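Local coordinates for VESB protease (Vibrio cholerae, PDB 4LK4), which probably acts as a secreted trypsin-like serine endopeptidase, cleaving peptide bonds in other proteins, at residues 92-106 / 232-245. The protein carries 1 engineered substitution. Numbering follows the deposited sequence.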
loop_
_atom_site.group_PDB
_atom_site.type_symbol
_atom_site.label_atom_id
_atom_site.label_comp_id
_atom_site.label_asym_id
_atom_site.label_seq_id
_atom_site.Cartn_x
_atom_site.Cartn_y
_atom_site.Cartn_z
ATOM N N HIS A 92 -5.383 0.375 2.341
ATOM C CA HIS A 92 -6.242 -0.454 3.158
ATOM C C HIS A 92 -7.477 0.339 3.524
ATOM O O HIS A 92 -7.381 1.477 3.931
ATOM C CB HIS A 92 -5.543 -0.923 4.410
ATOM C CG HIS A 92 -6.111 -2.193 4.947
ATOM N ND1 HIS A 92 -7.269 -2.224 5.686
ATOM C CD2 HIS A 92 -5.717 -3.480 4.813
ATOM C CE1 HIS A 92 -7.557 -3.471 6.008
ATOM N NE2 HIS A 92 -6.630 -4.255 5.489
ATOM N N LEU A 93 -8.650 -0.251 3.367
ATOM C CA LEU A 93 -9.889 0.475 3.606
ATOM C C LEU A 93 -10.172 0.682 5.104
ATOM O O LEU A 93 -11.023 1.508 5.461
ATOM C CB LEU A 93 -11.050 -0.215 2.897
ATOM C CG LEU A 93 -10.988 -0.096 1.364
ATOM C CD1 LEU A 93 -12.195 -0.792 0.764
ATOM C CD2 LEU A 93 -10.966 1.357 0.905
ATOM N N SER A 94 -9.446 -0.050 5.956
ATOM C CA SER A 94 -9.419 0.173 7.412
ATOM C C SER A 94 -8.215 1.026 7.874
ATOM O O SER A 94 -8.003 1.218 9.071
ATOM C CB SER A 94 -9.463 -1.173 8.162
ATOM O OG SER A 94 -10.676 -1.875 7.831
ATOM N N TYR A 95 -7.441 1.557 6.937
ATOM C CA TYR A 95 -6.403 2.534 7.284
ATOM C C TYR A 95 -7.052 3.672 8.029
ATOM O O TYR A 95 -8.097 4.183 7.606
ATOM C CB TYR A 95 -5.706 3.071 6.038
ATOM C CG TYR A 95 -4.879 4.307 6.277
ATOM C CD1 TYR A 95 -3.774 4.289 7.124
ATOM C CD2 TYR A 95 -5.196 5.493 5.645
ATOM C CE1 TYR A 95 -3.003 5.423 7.322
ATOM C CE2 TYR A 95 -4.455 6.626 5.843
ATOM C CZ TYR A 95 -3.356 6.590 6.677
ATOM O OH TYR A 95 -2.667 7.754 6.856
ATOM N N SER A 96 -6.478 4.022 9.165
ATOM C CA SER A 96 -6.907 5.195 9.923
ATOM C C SER A 96 -5.683 6.083 10.085
ATOM O O SER A 96 -4.685 5.666 10.678
ATOM C CB SER A 96 -7.473 4.817 11.309
ATOM O OG SER A 96 -6.549 4.019 12.068
ATOM N N PRO A 97 -5.749 7.302 9.567
ATOM C CA PRO A 97 -4.617 8.201 9.669
ATOM C C PRO A 97 -4.355 8.715 11.083
ATOM O O PRO A 97 -3.272 9.190 11.330
ATOM C CB PRO A 97 -5.013 9.370 8.761
ATOM C CG PRO A 97 -6.492 9.376 8.788
ATOM C CD PRO A 97 -6.948 7.965 9.023
ATOM N N SER A 98 -5.294 8.635 12.015
ATOM C CA SER A 98 -5.030 9.229 13.338
ATOM C C SER A 98 -3.895 8.480 14.039
ATOM O O SER A 98 -2.933 9.102 14.481
ATOM C CB SER A 98 -6.283 9.309 14.225
ATOM O OG SER A 98 -7.122 8.209 13.983
ATOM N N ASN A 99 -3.993 7.154 14.098
ATOM C CA ASN A 99 -2.972 6.329 14.755
ATOM C C ASN A 99 -2.277 5.355 13.794
ATOM O O ASN A 99 -1.570 4.440 14.210
ATOM C CB ASN A 99 -3.598 5.580 15.919
ATOM C CG ASN A 99 -4.778 4.710 15.491
ATOM O OD1 ASN A 99 -5.013 4.442 14.291
ATOM N ND2 ASN A 99 -5.548 4.271 16.484
ATOM N N LEU A 100 -2.474 5.581 12.506
ATOM C CA LEU A 100 -1.822 4.836 11.448
ATOM C C LEU A 100 -1.913 3.309 11.534
ATOM O O LEU A 100 -0.986 2.619 11.107
ATOM C CB LEU A 100 -0.363 5.252 11.344
ATOM C CG LEU A 100 -0.013 6.709 11.036
ATOM C CD1 LEU A 100 1.505 6.834 10.917
ATOM C CD2 LEU A 100 -0.652 7.136 9.739
ATOM N N LEU A 101 -3.008 2.768 12.046
ATOM C CA LEU A 101 -3.243 1.340 11.872
ATOM C C LEU A 101 -3.596 0.988 10.418
ATOM O O LEU A 101 -4.173 1.775 9.683
ATOM C CB LEU A 101 -4.334 0.807 12.805
ATOM C CG LEU A 101 -4.166 1.030 14.316
ATOM C CD1 LEU A 101 -5.343 0.407 15.054
ATOM C CD2 LEU A 101 -2.859 0.485 14.868
ATOM N N ASN A 102 -3.232 -0.223 10.043
ATOM C CA ASN A 102 -3.407 -0.754 8.718
ATOM C C ASN A 102 -2.773 0.145 7.697
ATOM O O ASN A 102 -3.358 0.431 6.665
ATOM C CB ASN A 102 -4.875 -0.997 8.433
ATOM C CG ASN A 102 -5.552 -1.716 9.568
ATOM O OD1 ASN A 102 -5.119 -2.792 9.994
ATOM N ND2 ASN A 102 -6.600 -1.108 10.096
ATOM N N ASP A 103 -1.549 0.563 8.002
ATOM C CA ASP A 103 -0.831 1.520 7.189
ATOM C C ASP A 103 -0.153 0.783 6.059
ATOM O O ASP A 103 1.029 0.508 6.104
ATOM C CB ASP A 103 0.191 2.266 8.038
ATOM C CG ASP A 103 0.807 3.458 7.327
ATOM O OD1 ASP A 103 0.275 3.905 6.287
ATOM O OD2 ASP A 103 1.843 3.958 7.838
ATOM N N ILE A 104 -0.929 0.453 5.038
ATOM C CA ILE A 104 -0.388 -0.266 3.928
ATOM C C ILE A 104 -1.106 0.117 2.652
ATOM O O ILE A 104 -2.293 0.418 2.669
ATOM C CB ILE A 104 -0.489 -1.767 4.187
ATOM C CG1 ILE A 104 0.249 -2.556 3.103
ATOM C CG2 ILE A 104 -1.945 -2.203 4.310
ATOM C CD1 ILE A 104 0.395 -4.026 3.420
ATOM N N ALA A 105 -0.351 0.085 1.551
ATOM C CA ALA A 105 -0.859 0.465 0.244
ATOM C C ALA A 105 -0.135 -0.239 -0.881
ATOM O O ALA A 105 1.001 -0.601 -0.741
ATOM C CB ALA A 105 -0.736 1.979 0.058
ATOM N N ILE A 106 -0.810 -0.369 -2.015
ATOM C CA ILE A 106 -0.218 -0.905 -3.237
ATOM C C ILE A 106 -0.225 0.198 -4.288
ATOM O O ILE A 106 -1.228 0.876 -4.464
ATOM C CB ILE A 106 -1.042 -2.089 -3.807
ATOM C CG1 ILE A 106 -0.973 -3.290 -2.867
ATOM C CG2 ILE A 106 -0.581 -2.476 -5.208
ATOM C CD1 ILE A 106 0.434 -3.781 -2.608
ATOM N N THR A 232 4.599 -1.717 9.693
ATOM C CA THR A 232 3.442 -2.465 9.315
ATOM C C THR A 232 3.900 -3.902 9.101
ATOM O O THR A 232 4.978 -4.145 8.555
ATOM C CB THR A 232 2.797 -1.898 8.061
ATOM O OG1 THR A 232 2.369 -0.552 8.315
ATOM C CG2 THR A 232 1.592 -2.715 7.654
ATOM N N ASN A 233 3.080 -4.834 9.578
ATOM C CA ASN A 233 3.388 -6.239 9.598
ATOM C C ASN A 233 2.996 -6.972 8.292
ATOM O O ASN A 233 1.834 -7.275 8.074
ATOM C CB ASN A 233 2.660 -6.825 10.792
ATOM C CG ASN A 233 2.824 -8.320 10.912
ATOM O OD1 ASN A 233 3.397 -8.990 10.035
ATOM N ND2 ASN A 233 2.320 -8.864 12.017
ATOM N N VAL A 234 3.971 -7.270 7.437
ATOM C CA VAL A 234 3.669 -7.866 6.156
ATOM C C VAL A 234 3.045 -9.267 6.260
ATOM O O VAL A 234 2.179 -9.631 5.434
ATOM C CB VAL A 234 4.910 -7.892 5.252
ATOM C CG1 VAL A 234 4.729 -8.812 4.048
ATOM C CG2 VAL A 234 5.210 -6.499 4.763
ATOM N N SER A 235 3.458 -10.055 7.245
ATOM C CA SER A 235 2.875 -11.404 7.407
ATOM C C SER A 235 1.370 -11.347 7.581
ATOM O O SER A 235 0.632 -12.113 6.974
ATOM C CB SER A 235 3.455 -12.115 8.602
ATOM O OG SER A 235 4.761 -12.518 8.306
ATOM N N TYR A 236 0.922 -10.400 8.395
ATOM C CA TYR A 236 -0.468 -10.279 8.756
ATOM C C TYR A 236 -1.273 -9.832 7.546
ATOM O O TYR A 236 -2.494 -9.939 7.557
ATOM C CB TYR A 236 -0.565 -9.267 9.914
ATOM C CG TYR A 236 -1.950 -8.915 10.413
ATOM C CD1 TYR A 236 -2.598 -9.707 11.351
ATOM C CD2 TYR A 236 -2.589 -7.793 9.972
ATOM C CE1 TYR A 236 -3.872 -9.394 11.821
ATOM C CE2 TYR A 236 -3.860 -7.461 10.428
ATOM C CZ TYR A 236 -4.488 -8.272 11.355
ATOM O OH TYR A 236 -5.729 -7.942 11.811
ATOM N N PHE A 237 -0.599 -9.292 6.523
ATOM C CA PHE A 237 -1.279 -8.661 5.388
ATOM C C PHE A 237 -1.156 -9.382 4.032
ATOM O O PHE A 237 -1.571 -8.836 3.007
ATOM C CB PHE A 237 -0.856 -7.173 5.271
ATOM C CG PHE A 237 -1.609 -6.246 6.219
ATOM C CD1 PHE A 237 -2.990 -6.185 6.203
ATOM C CD2 PHE A 237 -0.927 -5.456 7.129
ATOM C CE1 PHE A 237 -3.673 -5.342 7.073
ATOM C CE2 PHE A 237 -1.588 -4.639 8.010
ATOM C CZ PHE A 237 -2.970 -4.572 7.980
ATOM N N ARG A 238 -0.651 -10.614 4.023
ATOM C CA ARG A 238 -0.417 -11.330 2.774
ATOM C C ARG A 238 -1.665 -11.461 1.903
ATOM O O ARG A 238 -1.587 -11.246 0.686
ATOM C CB ARG A 238 0.182 -12.696 3.071
ATOM C CG ARG A 238 1.561 -12.626 3.722
ATOM C CD ARG A 238 2.528 -11.862 2.853
ATOM N NE ARG A 238 2.475 -12.371 1.492
ATOM C CZ ARG A 238 3.193 -13.396 1.035
ATOM N NH1 ARG A 238 4.058 -14.017 1.814
ATOM N NH2 ARG A 238 3.041 -13.793 -0.220
ATOM N N ASP A 239 -2.808 -11.793 2.509
ATOM C CA ASP A 239 -4.044 -11.901 1.754
ATOM C C ASP A 239 -4.486 -10.567 1.208
ATOM O O ASP A 239 -4.996 -10.496 0.074
ATOM C CB ASP A 239 -5.188 -12.487 2.598
ATOM C CG ASP A 239 -4.969 -13.948 2.944
ATOM O OD1 ASP A 239 -4.050 -14.587 2.388
ATOM O OD2 ASP A 239 -5.709 -14.445 3.793
ATOM N N TRP A 240 -4.334 -9.511 2.003
ATOM C CA TRP A 240 -4.764 -8.202 1.522
ATOM C C TRP A 240 -3.917 -7.811 0.312
ATOM O O TRP A 240 -4.426 -7.288 -0.688
ATOM C CB TRP A 240 -4.710 -7.154 2.633
ATOM C CG TRP A 240 -5.177 -5.833 2.167
ATOM C CD1 TRP A 240 -6.462 -5.365 2.193
ATOM C CD2 TRP A 240 -4.384 -4.813 1.557
ATOM N NE1 TRP A 240 -6.510 -4.104 1.648
ATOM C CE2 TRP A 240 -5.249 -3.747 1.243
ATOM C CE3 TRP A 240 -3.023 -4.704 1.222
ATOM C CZ2 TRP A 240 -4.804 -2.587 0.624
ATOM C CZ3 TRP A 240 -2.593 -3.561 0.605
ATOM C CH2 TRP A 240 -3.487 -2.514 0.310
ATOM N N ILE A 241 -2.627 -8.130 0.388
ATOM C CA ILE A 241 -1.692 -7.813 -0.685
ATOM C C ILE A 241 -2.023 -8.606 -1.936
ATOM O O ILE A 241 -2.047 -8.071 -3.022
ATOM C CB ILE A 241 -0.232 -8.095 -0.265
ATOM C CG1 ILE A 241 0.166 -7.101 0.822
ATOM C CG2 ILE A 241 0.727 -7.963 -1.454
ATOM C CD1 ILE A 241 1.342 -7.530 1.649
ATOM N N THR A 242 -2.269 -9.895 -1.760
ATOM C CA THR A 242 -2.627 -10.766 -2.866
ATOM C C THR A 242 -3.865 -10.243 -3.556
ATOM O O THR A 242 -3.917 -10.186 -4.775
ATOM C CB THR A 242 -2.875 -12.172 -2.344
ATOM O OG1 THR A 242 -1.649 -12.660 -1.813
ATOM C CG2 THR A 242 -3.400 -13.105 -3.447
ATOM N N LYS A 243 -4.845 -9.835 -2.764
ATOM C CA LYS A 243 -6.105 -9.327 -3.300
ATOM C C LYS A 243 -5.909 -8.054 -4.124
ATOM O O LYS A 243 -6.643 -7.842 -5.089
ATOM C CB LYS A 243 -7.119 -9.094 -2.177
ATOM C CG LYS A 243 -8.263 -8.169 -2.579
ATOM C CD LYS A 243 -9.380 -8.045 -1.543
ATOM C CE LYS A 243 -10.278 -6.875 -1.908
ATOM N NZ LYS A 243 -11.544 -6.866 -1.145
ATOM N N HIS A 244 -4.915 -7.222 -3.782
ATOM C CA HIS A 244 -4.704 -5.975 -4.508
ATOM C C HIS A 244 -3.526 -5.994 -5.480
ATOM O O HIS A 244 -3.127 -4.952 -5.975
ATOM C CB HIS A 244 -4.629 -4.820 -3.530
ATOM C CG HIS A 244 -5.917 -4.582 -2.816
ATOM N ND1 HIS A 244 -6.233 -5.211 -1.629
ATOM C CD2 HIS A 244 -6.995 -3.821 -3.140
ATOM C CE1 HIS A 244 -7.459 -4.866 -1.261
ATOM N NE2 HIS A 244 -7.938 -4.015 -2.154
ATOM N N THR A 245 -3.000 -7.180 -5.790
ATOM C CA THR A 245 -1.961 -7.337 -6.819
ATOM C C THR A 245 -2.398 -8.435 -7.777
ATOM O O THR A 245 -1.594 -9.237 -8.258
ATOM C CB THR A 245 -0.626 -7.732 -6.176
ATOM O OG1 THR A 245 -0.802 -8.926 -5.392
ATOM C CG2 THR A 245 -0.069 -6.596 -5.284
HETATM O O HOH W 1 -9.132 -3.001 2.596
HETATM O O HOH W 2 0.313 -0.614 10.176
#
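Ile-104 meets two aromatic rings at once, a worked example of one branched side chain shared between Phe-237, just before helix 238-243, and Trp-240 within it, as one part of the packing. Its CG2 methyl sits 4.3 Å from the centroid of the Phe-237 ring, almost on the ring normal, and also lies over a face of the Trp-240 six-membered ring. The longer branch, with CG1 anti to the backbone N (chi1 -172°), carries CD1 to Phe-237 CB (3.9 Å) and to Ile-241. Two residues on, in strand 105-109, Ile-106 CG1 packs on Trp-240 CZ3, while its CD1 reaches Thr-245 CG2; Ile-106 also touches Tyr-50 and Leu-52 of strand 50-53.

The His-92 ring lies in a close offset stack on the five-membered ring of Trp-240 (planes at 28°), with His-92 CD2 3.3 Å from Trp-240 CD1, and Ser-94 N donates to His-92 ND1 (3.1 Å), which helps fix the imidazole's rotation. On the opposite face of the indole, His-244 is held by its own bond from ND1 to Trp-240 O. The looser side is the partly exposed rim, where water 1 rather than a direct bond joins Leu-93 N to Trp-240 NE1 (3.0 Å to the indole nitrogen).

Thr-232 OG1 donates to Asp-103 O (2.8 Å) and accepts from water 2, which also takes the Asp-103 N-H. The Asp-103 carboxylate turns instead to Ser-216 and His-56 ND1, an arrangement consistent with the Asp-His pair of the catalytic triad. The whole is characteristic of the chymotrypsin-like double-barrel fold, in which the helix that ends the protease domain, here 238-243, packs back on the first barrel.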